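Local coordinates for protein Abbfa_003403 (PDB 4ZXH) that is a four-domain nonribosomal peptide synthetase that probably activates an amino acid, condenses it with an acyl partner and releases the product through its thioesterase domain, at residues A[39-49]-A[137-147]. Residues are numbered along the deposited sequence; the frame is centred on the assembly and turned at random.
Sequences YNMVVAFDVKV and NHYVIAFVIHH. With PX4 (1,2-dimyristoyl-sn-glycero-3-phosphocholine), chain C; PNS (4'-phosphopantetheine), chain B.
The His138 ring carries the Lys48 chain on one face, with CE 4.1 Å above the plane and over its centre, while the carboxylate of Asp46 meets the ring's edge. Ring and carboxylate planes are only 17° apart. His138 NE2 gives two weak bonds, to Asp46 OD1 at 2.8 Å and, straighter, to Asp46 OD2. With CG of His138 anti to the backbone N (chi1 -177°), the ring reaches across to strand 40-49. The bent end of Lys48 brings its NZ back to Asp46 OD1 in a salt bridge of 3.2 Å.

On the other face of the sheet, the bound phospholipid takes a face of each of two rings: its C34 lies 3.4 Å above the centre of the Phe143 ring, and its ester carbonyl oxygen O8 lies above one face of the Tyr139 ring, offset toward the rim. Val43 O is in plane at the edge of Phe143, and Val49 CG2 touches the edge of Tyr139. Between these rings Val47 CG2 packs on Ile141 CG1 at 3.6 Å. At the far end Met41 SD lies over one face of the His147 ring, 4.2 Å from its centroid, and Tyr39 OH comes within 3.1 Å of N41 of the phosphopantetheine.

Antiparallel backbone bonds join the strands from His147 N to Tyr39 O through to Val49 N to Asn137 O, at the middle of the condensation domain's N-terminal sheet. Helix 104-115 covers the face with Val42, Ala142 and Val144.

Chemically the pair divides in three: a largely apolar face against which the phospholipid's acyl chains pack, an ionic cluster in which nearby Lys48 and His138 would favour a charged Asp46, and an active-site end where the phosphopantetheine arrives and His146 and His147 begin the HHxxxD motif, His147 probably being catalytic as in other condensation domains.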
ATOM      1  N   TYR A  39      21.099  -5.978   5.745  1.00 21.67           N
ATOM      2  CA  TYR A  39      22.273  -5.252   6.242  1.00 29.39           C
ATOM      3  C   TYR A  39      23.366  -6.176   6.831  1.00 21.09           C
ATOM      4  O   TYR A  39      24.211  -5.741   7.610  1.00 18.79           O
ATOM      5  CB  TYR A  39      21.837  -4.207   7.277  1.00 30.70           C
ATOM      6  CG  TYR A  39      21.038  -3.108   6.649  1.00 32.07           C
ATOM      7  CD1 TYR A  39      21.669  -2.070   5.965  1.00 28.74           C
ATOM      8  CD2 TYR A  39      19.645  -3.121   6.690  1.00 30.63           C
ATOM      9  CE1 TYR A  39      20.932  -1.063   5.354  1.00 21.20           C
ATOM     10  CE2 TYR A  39      18.900  -2.119   6.079  1.00 27.81           C
ATOM     11  CZ  TYR A  39      19.555  -1.093   5.407  1.00 26.61           C
ATOM     12  OH  TYR A  39      18.830  -0.085   4.810  1.00 34.02           O
ATOM     13  N   ASN A  40      23.333  -7.447   6.441  1.00 19.05           N
ATOM     14  CA  ASN A  40      24.391  -8.404   6.742  1.00 17.81           C
ATOM     15  C   ASN A  40      25.560  -8.283   5.776  1.00 31.43           C
ATOM     16  O   ASN A  40      25.557  -8.952   4.745  1.00 35.90           O
ATOM     17  CB  ASN A  40      23.858  -9.835   6.651  1.00 29.16           C
ATOM     18  CG  ASN A  40      22.892 -10.181   7.751  1.00 18.34           C
ATOM     19  OD1 ASN A  40      22.322  -9.313   8.396  1.00 39.95           O
ATOM     20  ND2 ASN A  40      22.699 -11.467   7.967  1.00 20.96           N
ATOM     21  N   MET A  41      26.550  -7.444   6.083  1.00 17.74           N
ATOM     22  CA  MET A  41      27.738  -7.377   5.242  1.00 28.27           C
ATOM     23  C   MET A  41      28.502  -8.719   5.279  1.00 37.80           C
ATOM     24  O   MET A  41      28.662  -9.356   6.342  1.00 36.25           O
ATOM     25  CB  MET A  41      28.661  -6.255   5.678  1.00 18.03           C
ATOM     26  CG  MET A  41      27.973  -4.999   6.152  1.00 39.53           C
ATOM     27  SD  MET A  41      29.112  -3.664   6.455  1.00 30.79           S
ATOM     28  CE  MET A  41      29.748  -3.451   4.805  1.00 81.26           C
ATOM     29  N   VAL A  42      28.966  -9.143   4.113  1.00 25.29           N
ATOM     30  CA  VAL A  42      29.621 -10.430   3.981  1.00 26.13           C
ATOM     31  C   VAL A  42      30.824 -10.332   3.079  1.00 27.95           C
ATOM     32  O   VAL A  42      30.698  -9.952   1.912  1.00 25.57           O
ATOM     33  CB  VAL A  42      28.684 -11.520   3.377  1.00 28.59           C
ATOM     34  CG1 VAL A  42      29.459 -12.836   3.195  1.00 19.15           C
ATOM     35  CG2 VAL A  42      27.457 -11.720   4.226  1.00 21.20           C
ATOM     36  N   VAL A  43      31.986 -10.679   3.619  1.00 29.03           N
ATOM     37  CA  VAL A  43      33.165 -10.906   2.806  1.00 25.54           C
ATOM     38  C   VAL A  43      33.539 -12.390   2.965  1.00 29.66           C
ATOM     39  O   VAL A  43      33.557 -12.904   4.095  1.00 25.33           O
ATOM     40  CB  VAL A  43      34.334  -9.967   3.218  1.00 26.56           C
ATOM     41  CG1 VAL A  43      34.602 -10.039   4.702  1.00 27.63           C
ATOM     42  CG2 VAL A  43      35.584 -10.317   2.471  1.00 31.97           C
ATOM     43  N   ALA A  44      33.811 -13.077   1.850  1.00 32.46           N
ATOM     44  CA  ALA A  44      34.078 -14.524   1.882  1.00 21.23           C
ATOM     45  C   ALA A  44      35.303 -14.944   1.063  1.00 34.23           C
ATOM     46  O   ALA A  44      35.659 -14.308   0.056  1.00 34.31           O
ATOM     47  CB  ALA A  44      32.860 -15.293   1.391  1.00 21.24           C
ATOM     48  N   PHE A  45      35.933 -16.043   1.471  1.00 27.94           N
ATOM     49  CA  PHE A  45      37.169 -16.449   0.824  1.00 27.50           C
ATOM     50  C   PHE A  45      37.281 -17.942   0.673  1.00 29.40           C
ATOM     51  O   PHE A  45      36.800 -18.712   1.500  1.00 27.95           O
ATOM     52  CB  PHE A  45      38.392 -15.934   1.594  1.00 23.95           C
ATOM     53  CG  PHE A  45      38.483 -14.432   1.672  1.00 25.99           C
ATOM     54  CD1 PHE A  45      38.829 -13.683   0.555  1.00 27.65           C
ATOM     55  CD2 PHE A  45      38.235 -13.771   2.861  1.00 32.42           C
ATOM     56  CE1 PHE A  45      38.921 -12.298   0.615  1.00 23.47           C
ATOM     57  CE2 PHE A  45      38.329 -12.383   2.933  1.00 42.94           C
ATOM     58  CZ  PHE A  45      38.680 -11.648   1.804  1.00 38.21           C
ATOM     59  N   ASP A  46      37.904 -18.337  -0.426  1.00 30.43           N
ATOM     60  CA  ASP A  46      38.391 -19.684  -0.588  1.00 35.90           C
ATOM     61  C   ASP A  46      39.690 -19.713   0.209  1.00 35.47           C
ATOM     62  O   ASP A  46      40.525 -18.830   0.030  1.00 33.40           O
ATOM     63  CB  ASP A  46      38.597 -19.997  -2.071  1.00 40.68           C
ATOM     64  CG  ASP A  46      38.837 -21.461  -2.334  1.00 49.86           C
ATOM     65  OD1 ASP A  46      39.608 -22.078  -1.574  1.00 53.05           O
ATOM     66  OD2 ASP A  46      38.218 -22.001  -3.277  1.00 58.07           O
ATOM     67  N   VAL A  47      39.847 -20.667   1.126  1.00 30.10           N
ATOM     68  CA  VAL A  47      41.069 -20.717   1.925  1.00 34.62           C
ATOM     69  C   VAL A  47      41.741 -22.080   1.842  1.00 37.61           C
ATOM     70  O   VAL A  47      41.179 -23.067   2.294  1.00 39.32           O
ATOM     71  CB  VAL A  47      40.812 -20.393   3.407  1.00 33.32           C
ATOM     72  CG1 VAL A  47      42.138 -20.377   4.173  1.00 34.86           C
ATOM     73  CG2 VAL A  47      40.120 -19.055   3.546  1.00 26.23           C
ATOM     74  N   LYS A  48      42.937 -22.124   1.255  1.00 42.01           N
ATOM     75  CA  LYS A  48      43.728 -23.354   1.192  1.00 39.15           C
ATOM     76  C   LYS A  48      44.887 -23.227   2.168  1.00 44.15           C
ATOM     77  O   LYS A  48      45.572 -22.202   2.187  1.00 52.93           O
ATOM     78  CB  LYS A  48      44.237 -23.616  -0.229  1.00 33.38           C
ATOM     79  CG  LYS A  48      43.172 -24.070  -1.201  1.00 33.30           C
ATOM     80  CD  LYS A  48      43.719 -24.244  -2.605  1.00 34.54           C
ATOM     81  CE  LYS A  48      42.632 -24.604  -3.616  1.00 40.69           C
ATOM     82  NZ  LYS A  48      41.516 -23.605  -3.656  1.00 46.59           N
ATOM     83  N   VAL A  49      45.100 -24.251   2.989  1.00 33.85           N
ATOM     84  CA  VAL A  49      46.062 -24.135   4.079  1.00 34.49           C
ATOM     85  C   VAL A  49      47.192 -25.140   3.968  1.00 52.43           C
ATOM     86  O   VAL A  49      47.107 -26.123   3.228  1.00 61.67           O
ATOM     87  CB  VAL A  49      45.381 -24.296   5.472  1.00 40.68           C
ATOM     88  CG1 VAL A  49      44.277 -23.244   5.673  1.00 32.18           C
ATOM     89  CG2 VAL A  49      44.814 -25.685   5.649  1.00 34.78           C
ATOM     90  N   ASN A 137      42.360 -29.777   3.722  1.00 48.16           N
ATOM     91  CA  ASN A 137      43.027 -28.499   3.911  1.00 42.81           C
ATOM     92  C   ASN A 137      42.434 -27.394   3.049  1.00 42.20           C
ATOM     93  O   ASN A 137      43.058 -26.365   2.816  1.00 43.52           O
ATOM     94  CB  ASN A 137      44.519 -28.645   3.644  1.00 40.45           C
ATOM     95  CG  ASN A 137      45.213 -29.465   4.706  1.00 51.07           C
ATOM     96  OD1 ASN A 137      44.770 -29.513   5.858  1.00 53.65           O
ATOM     97  ND2 ASN A 137      46.301 -30.129   4.327  1.00 59.43           N
ATOM     98  N   HIS A 138      41.200 -27.602   2.615  1.00 43.95           N
ATOM     99  CA  HIS A 138      40.539 -26.667   1.714  1.00 41.16           C
ATOM    100  C   HIS A 138      39.188 -26.200   2.289  1.00 38.17           C
ATOM    101  O   HIS A 138      38.302 -27.019   2.541  1.00 35.89           O
ATOM    102  CB  HIS A 138      40.365 -27.334   0.358  1.00 34.02           C
ATOM    103  CG  HIS A 138      39.760 -26.451  -0.674  1.00 35.51           C
ATOM    104  ND1 HIS A 138      39.373 -26.916  -1.909  1.00 46.79           N
ATOM    105  CD2 HIS A 138      39.475 -25.129  -0.656  1.00 36.13           C
ATOM    106  CE1 HIS A 138      38.867 -25.915  -2.613  1.00 49.49           C
ATOM    107  NE2 HIS A 138      38.916 -24.824  -1.874  1.00 41.75           N
ATOM    108  N   TYR A 139      39.042 -24.892   2.495  1.00 30.25           N
ATOM    109  CA  TYR A 139      37.903 -24.345   3.229  1.00 29.03           C
ATOM    110  C   TYR A 139      37.276 -23.159   2.512  1.00 34.36           C
ATOM    111  O   TYR A 139      37.938 -22.488   1.723  1.00 39.83           O
ATOM    112  CB  TYR A 139      38.318 -23.908   4.641  1.00 28.72           C
ATOM    113  CG  TYR A 139      38.898 -25.015   5.482  1.00 30.06           C
ATOM    114  CD1 TYR A 139      38.076 -25.880   6.176  1.00 32.83           C
ATOM    115  CD2 TYR A 139      40.275 -25.205   5.578  1.00 45.49           C
ATOM    116  CE1 TYR A 139      38.594 -26.903   6.940  1.00 47.33           C
ATOM    117  CE2 TYR A 139      40.812 -26.236   6.342  1.00 44.45           C
ATOM    118  CZ  TYR A 139      39.963 -27.082   7.026  1.00 49.31           C
ATOM    119  OH  TYR A 139      40.455 -28.119   7.798  1.00 50.40           O
ATOM    120  N   VAL A 140      35.995 -22.913   2.782  1.00 31.84           N
ATOM    121  CA  VAL A 140      35.389 -21.620   2.484  1.00 25.71           C
ATOM    122  C   VAL A 140      35.041 -20.950   3.812  1.00 33.34           C
ATOM    123  O   VAL A 140      34.505 -21.582   4.723  1.00 37.52           O
ATOM    124  CB  VAL A 140      34.140 -21.752   1.601  1.00 30.60           C
ATOM    125  CG1 VAL A 140      33.471 -20.403   1.408  1.00 24.38           C
ATOM    126  CG2 VAL A 140      34.517 -22.366   0.258  1.00 31.40           C
ATOM    127  N   ILE A 141      35.381 -19.677   3.932  1.00 28.97           N
ATOM    128  CA  ILE A 141      35.223 -18.954   5.182  1.00 25.96           C
ATOM    129  C   ILE A 141      34.470 -17.687   4.880  1.00 27.52           C
ATOM    130  O   ILE A 141      34.925 -16.893   4.061  1.00 38.52           O
ATOM    131  CB  ILE A 141      36.574 -18.599   5.821  1.00 23.86           C
ATOM    132  CG1 ILE A 141      37.472 -19.818   5.882  1.00 47.86           C
ATOM    133  CG2 ILE A 141      36.383 -18.078   7.229  1.00 24.73           C
ATOM    134  CD1 ILE A 141      36.978 -20.891   6.832  1.00 61.17           C
ATOM    135  N   ALA A 142      33.329 -17.486   5.530  1.00 27.43           N
ATOM    136  CA  ALA A 142      32.536 -16.281   5.284  1.00 28.22           C
ATOM    137  C   ALA A 142      32.351 -15.500   6.570  1.00 25.11           C
ATOM    138  O   ALA A 142      31.865 -16.032   7.575  1.00 26.09           O
ATOM    139  CB  ALA A 142      31.183 -16.631   4.673  1.00 20.90           C
ATOM    140  N   PHE A 143      32.756 -14.236   6.526  1.00 21.57           N
ATOM    141  CA  PHE A 143      32.626 -13.331   7.648  1.00 25.91           C
ATOM    142  C   PHE A 143      31.378 -12.488   7.446  1.00 29.68           C
ATOM    143  O   PHE A 143      31.234 -11.854   6.404  1.00 38.17           O
ATOM    144  CB  PHE A 143      33.852 -12.429   7.760  1.00 28.30           C
ATOM    145  CG  PHE A 143      35.134 -13.169   7.934  1.00 30.21           C
ATOM    146  CD1 PHE A 143      35.666 -13.373   9.195  1.00 31.31           C
ATOM    147  CD2 PHE A 143      35.816 -13.672   6.833  1.00 29.13           C
ATOM    148  CE1 PHE A 143      36.853 -14.055   9.362  1.00 22.43           C
ATOM    149  CE2 PHE A 143      36.997 -14.360   7.001  1.00 29.72           C
ATOM    150  CZ  PHE A 143      37.507 -14.552   8.273  1.00 31.70           C
ATOM    151  N   VAL A 144      30.486 -12.491   8.437  1.00 27.03           N
ATOM    152  CA  VAL A 144      29.243 -11.719   8.394  1.00 24.86           C
ATOM    153  C   VAL A 144      29.226 -10.661   9.490  1.00 28.95           C
ATOM    154  O   VAL A 144      29.315 -10.997  10.676  1.00 25.21           O
ATOM    155  CB  VAL A 144      28.014 -12.595   8.598  1.00 20.65           C
ATOM    156  CG1 VAL A 144      26.786 -11.850   8.170  1.00 27.61           C
ATOM    157  CG2 VAL A 144      28.133 -13.863   7.818  1.00 32.69           C
ATOM    158  N   ILE A 145      29.108  -9.394   9.112  1.00 21.61           N
ATOM    159  CA  ILE A 145      29.042  -8.329  10.105  1.00 21.68           C
ATOM    160  C   ILE A 145      27.827  -7.464   9.839  1.00 22.13           C
ATOM    161  O   ILE A 145      27.636  -6.979   8.721  1.00 26.49           O
ATOM    162  CB  ILE A 145      30.296  -7.411  10.095  1.00 18.98           C
ATOM    163  CG1 ILE A 145      31.561  -8.184  10.382  1.00 27.37           C
ATOM    164  CG2 ILE A 145      30.177  -6.384  11.156  1.00 24.87           C
ATOM    165  CD1 ILE A 145      32.351  -8.568   9.161  1.00 32.63           C
ATOM    166  N   HIS A 146      27.010  -7.241  10.856  1.00 25.00           N
ATOM    167  CA  HIS A 146      25.848  -6.390  10.665  1.00 21.41           C
ATOM    168  C   HIS A 146      26.264  -4.931  10.500  1.00 27.10           C
ATOM    169  O   HIS A 146      27.126  -4.423  11.235  1.00 36.47           O
ATOM    170  CB  HIS A 146      24.882  -6.542  11.822  1.00 20.35           C
ATOM    171  CG  HIS A 146      23.530  -5.977  11.539  1.00 31.46           C
ATOM    172  ND1 HIS A 146      23.271  -4.626  11.579  1.00 28.88           N
ATOM    173  CD2 HIS A 146      22.367  -6.577  11.192  1.00 18.85           C
ATOM    174  CE1 HIS A 146      21.998  -4.420  11.289  1.00 32.80           C
ATOM    175  NE2 HIS A 146      21.429  -5.586  11.043  1.00 24.33           N
ATOM    176  N   HIS A 147      25.650  -4.264   9.528  1.00 23.94           N
ATOM    177  CA  HIS A 147      26.027  -2.897   9.144  1.00 24.44           C
ATOM    178  C   HIS A 147      25.747  -1.871  10.276  1.00 29.87           C
ATOM    179  O   HIS A 147      26.361  -0.798  10.321  1.00 24.72           O
ATOM    180  CB  HIS A 147      25.285  -2.523   7.859  1.00 23.77           C
ATOM    181  CG  HIS A 147      25.907  -1.396   7.083  1.00 26.07           C
ATOM    182  ND1 HIS A 147      26.495  -0.311   7.681  1.00 26.91           N
ATOM    183  CD2 HIS A 147      25.976  -1.188   5.743  1.00 29.03           C
ATOM    184  CE1 HIS A 147      26.925   0.525   6.739  1.00 29.31           C
ATOM    185  NE2 HIS A 147      26.621   0.017   5.564  1.00 35.31           N
TER
HETATM  186  O1  PX4 C1402      39.155 -28.192  13.575  1.00148.30           O
HETATM  187  O2  PX4 C1402      39.696 -29.128  11.202  1.00149.11           O
HETATM  188  P1  PX4 C1402      40.053 -28.222  12.357  1.00150.51           P
HETATM  189  O3  PX4 C1402      41.584 -28.511  12.787  1.00119.53           O
HETATM  190  C1  PX4 C1402      41.972 -29.299  13.914  1.00121.26           C
HETATM  191  C2  PX4 C1402      43.480 -29.555  13.828  1.00122.29           C
HETATM  192  N1  PX4 C1402      44.042 -30.162  15.054  1.00123.08           N
HETATM  193  C3  PX4 C1402      43.107 -31.146  15.629  1.00120.67           C
HETATM  194  C4  PX4 C1402      45.307 -30.839  14.719  1.00121.87           C
HETATM  195  C5  PX4 C1402      44.329 -29.114  16.044  1.00122.03           C
HETATM  196  O4  PX4 C1402      40.225 -26.716  11.792  1.00111.11           O
HETATM  197  C6  PX4 C1402      39.956 -26.327  10.442  1.00103.62           C
HETATM  198  C7  PX4 C1402      39.516 -24.867  10.443  1.00 92.79           C
HETATM  199  C8  PX4 C1402      38.790 -24.672  11.772  1.00 90.53           C
HETATM  200  O5  PX4 C1402      38.323 -23.332  11.899  1.00 89.45           O
HETATM  201  C9  PX4 C1402      38.271 -22.665  13.194  1.00 75.52           C
HETATM  202  O6  PX4 C1402      38.781 -23.181  14.172  1.00 74.96           O
HETATM  203  C10 PX4 C1402      37.593 -21.324  13.311  1.00 63.37           C
HETATM  204  C11 PX4 C1402      38.615 -20.200  13.400  1.00 48.53           C
HETATM  205  C12 PX4 C1402      38.377 -19.208  12.271  1.00 36.92           C
HETATM  206  C13 PX4 C1402      38.652 -17.797  12.771  1.00 32.33           C
HETATM  207  C14 PX4 C1402      39.693 -17.118  11.897  1.00 30.88           C
HETATM  208  C15 PX4 C1402      40.232 -15.909  12.639  1.00 28.27           C
HETATM  209  C16 PX4 C1402      40.012 -14.656  11.815  1.00 21.25           C
HETATM  210  C17 PX4 C1402      40.302 -13.419  12.644  1.00 20.78           C
HETATM  211  C18 PX4 C1402      39.036 -12.951  13.360  1.00 26.15           C
HETATM  212  C19 PX4 C1402      38.434 -11.718  12.707  1.00 18.92           C
HETATM  213  C20 PX4 C1402      36.960 -11.599  13.078  1.00 32.76           C
HETATM  214  C21 PX4 C1402      36.363 -10.304  12.526  1.00 34.96           C
HETATM  215  C22 PX4 C1402      34.874 -10.420  12.236  1.00 25.51           C
HETATM  216  O7  PX4 C1402      40.644 -23.981  10.356  1.00 82.08           O
HETATM  217  C23 PX4 C1402      40.471 -22.918   9.358  1.00 68.97           C
HETATM  218  O8  PX4 C1402      39.724 -23.146   8.426  1.00 70.77           O
HETATM  219  C24 PX4 C1402      41.181 -21.568   9.496  1.00 54.67           C
HETATM  220  C25 PX4 C1402      40.935 -20.559   8.361  1.00 38.16           C
HETATM  221  C26 PX4 C1402      41.526 -19.168   8.657  1.00 31.81           C
HETATM  222  C27 PX4 C1402      41.197 -18.118   7.576  1.00 29.80           C
HETATM  223  C28 PX4 C1402      41.820 -16.740   7.824  1.00 29.52           C
HETATM  224  C29 PX4 C1402      41.481 -15.701   6.741  1.00 22.84           C
HETATM  225  C30 PX4 C1402      42.161 -14.341   6.966  1.00 26.54           C
HETATM  226  C31 PX4 C1402      41.389 -13.098   6.459  1.00 35.08           C
HETATM  227  C32 PX4 C1402      40.265 -12.710   7.432  1.00 45.08           C
HETATM  228  C33 PX4 C1402      39.748 -11.266   7.348  1.00 45.07           C
HETATM  229  C34 PX4 C1402      38.357 -11.129   7.977  1.00 41.96           C
HETATM  230  C35 PX4 C1402      38.032  -9.773   8.609  1.00 33.83           C
HETATM  231  C36 PX4 C1402      36.822  -9.118   7.960  1.00 18.96           C
HETATM  232  O23 PNS B1401      10.519   6.609   9.989  1.00 28.78           O
HETATM  233  P24 PNS B1401      11.527   7.062  11.012  1.00 28.70           P
HETATM  234  O25 PNS B1401      11.400   8.451  11.577  1.00 28.18           O
HETATM  235  O27 PNS B1401      12.955   6.959  10.268  1.00 38.06           O
HETATM  236  C28 PNS B1401      13.373   5.735   9.671  1.00 36.72           C
HETATM  237  C29 PNS B1401      14.772   5.916   9.110  1.00 39.68           C
HETATM  238  C30 PNS B1401      15.639   6.350  10.292  1.00 38.81           C
HETATM  239  C31 PNS B1401      14.746   6.997   8.028  1.00 37.31           C
HETATM  240  C32 PNS B1401      15.244   4.598   8.480  1.00 36.28           C
HETATM  241  O33 PNS B1401      14.161   4.094   7.681  1.00 31.14           O
HETATM  242  C34 PNS B1401      16.504   4.809   7.663  1.00 36.04           C
HETATM  243  O35 PNS B1401      17.553   5.207   8.167  1.00 32.67           O
HETATM  244  N36 PNS B1401      16.464   4.542   6.364  1.00 29.27           N
HETATM  245  C37 PNS B1401      17.618   4.716   5.498  1.00 25.61           C
HETATM  246  C38 PNS B1401      17.941   3.355   4.882  1.00 31.38           C
HETATM  247  C39 PNS B1401      19.419   3.240   4.666  0.50 37.97           C
HETATM  248  O40 PNS B1401      20.208   3.715   5.470  0.50 45.27           O
HETATM  249  N41 PNS B1401      19.752   2.598   3.555  0.50 35.69           N
HETATM  250  C42 PNS B1401      21.075   2.311   3.056  0.50 33.92           C
HETATM  251  C43 PNS B1401      20.780   1.882   1.633  0.50 32.12           C
HETATM  252  S44 PNS B1401      21.046   3.309   0.572  0.50 61.73           S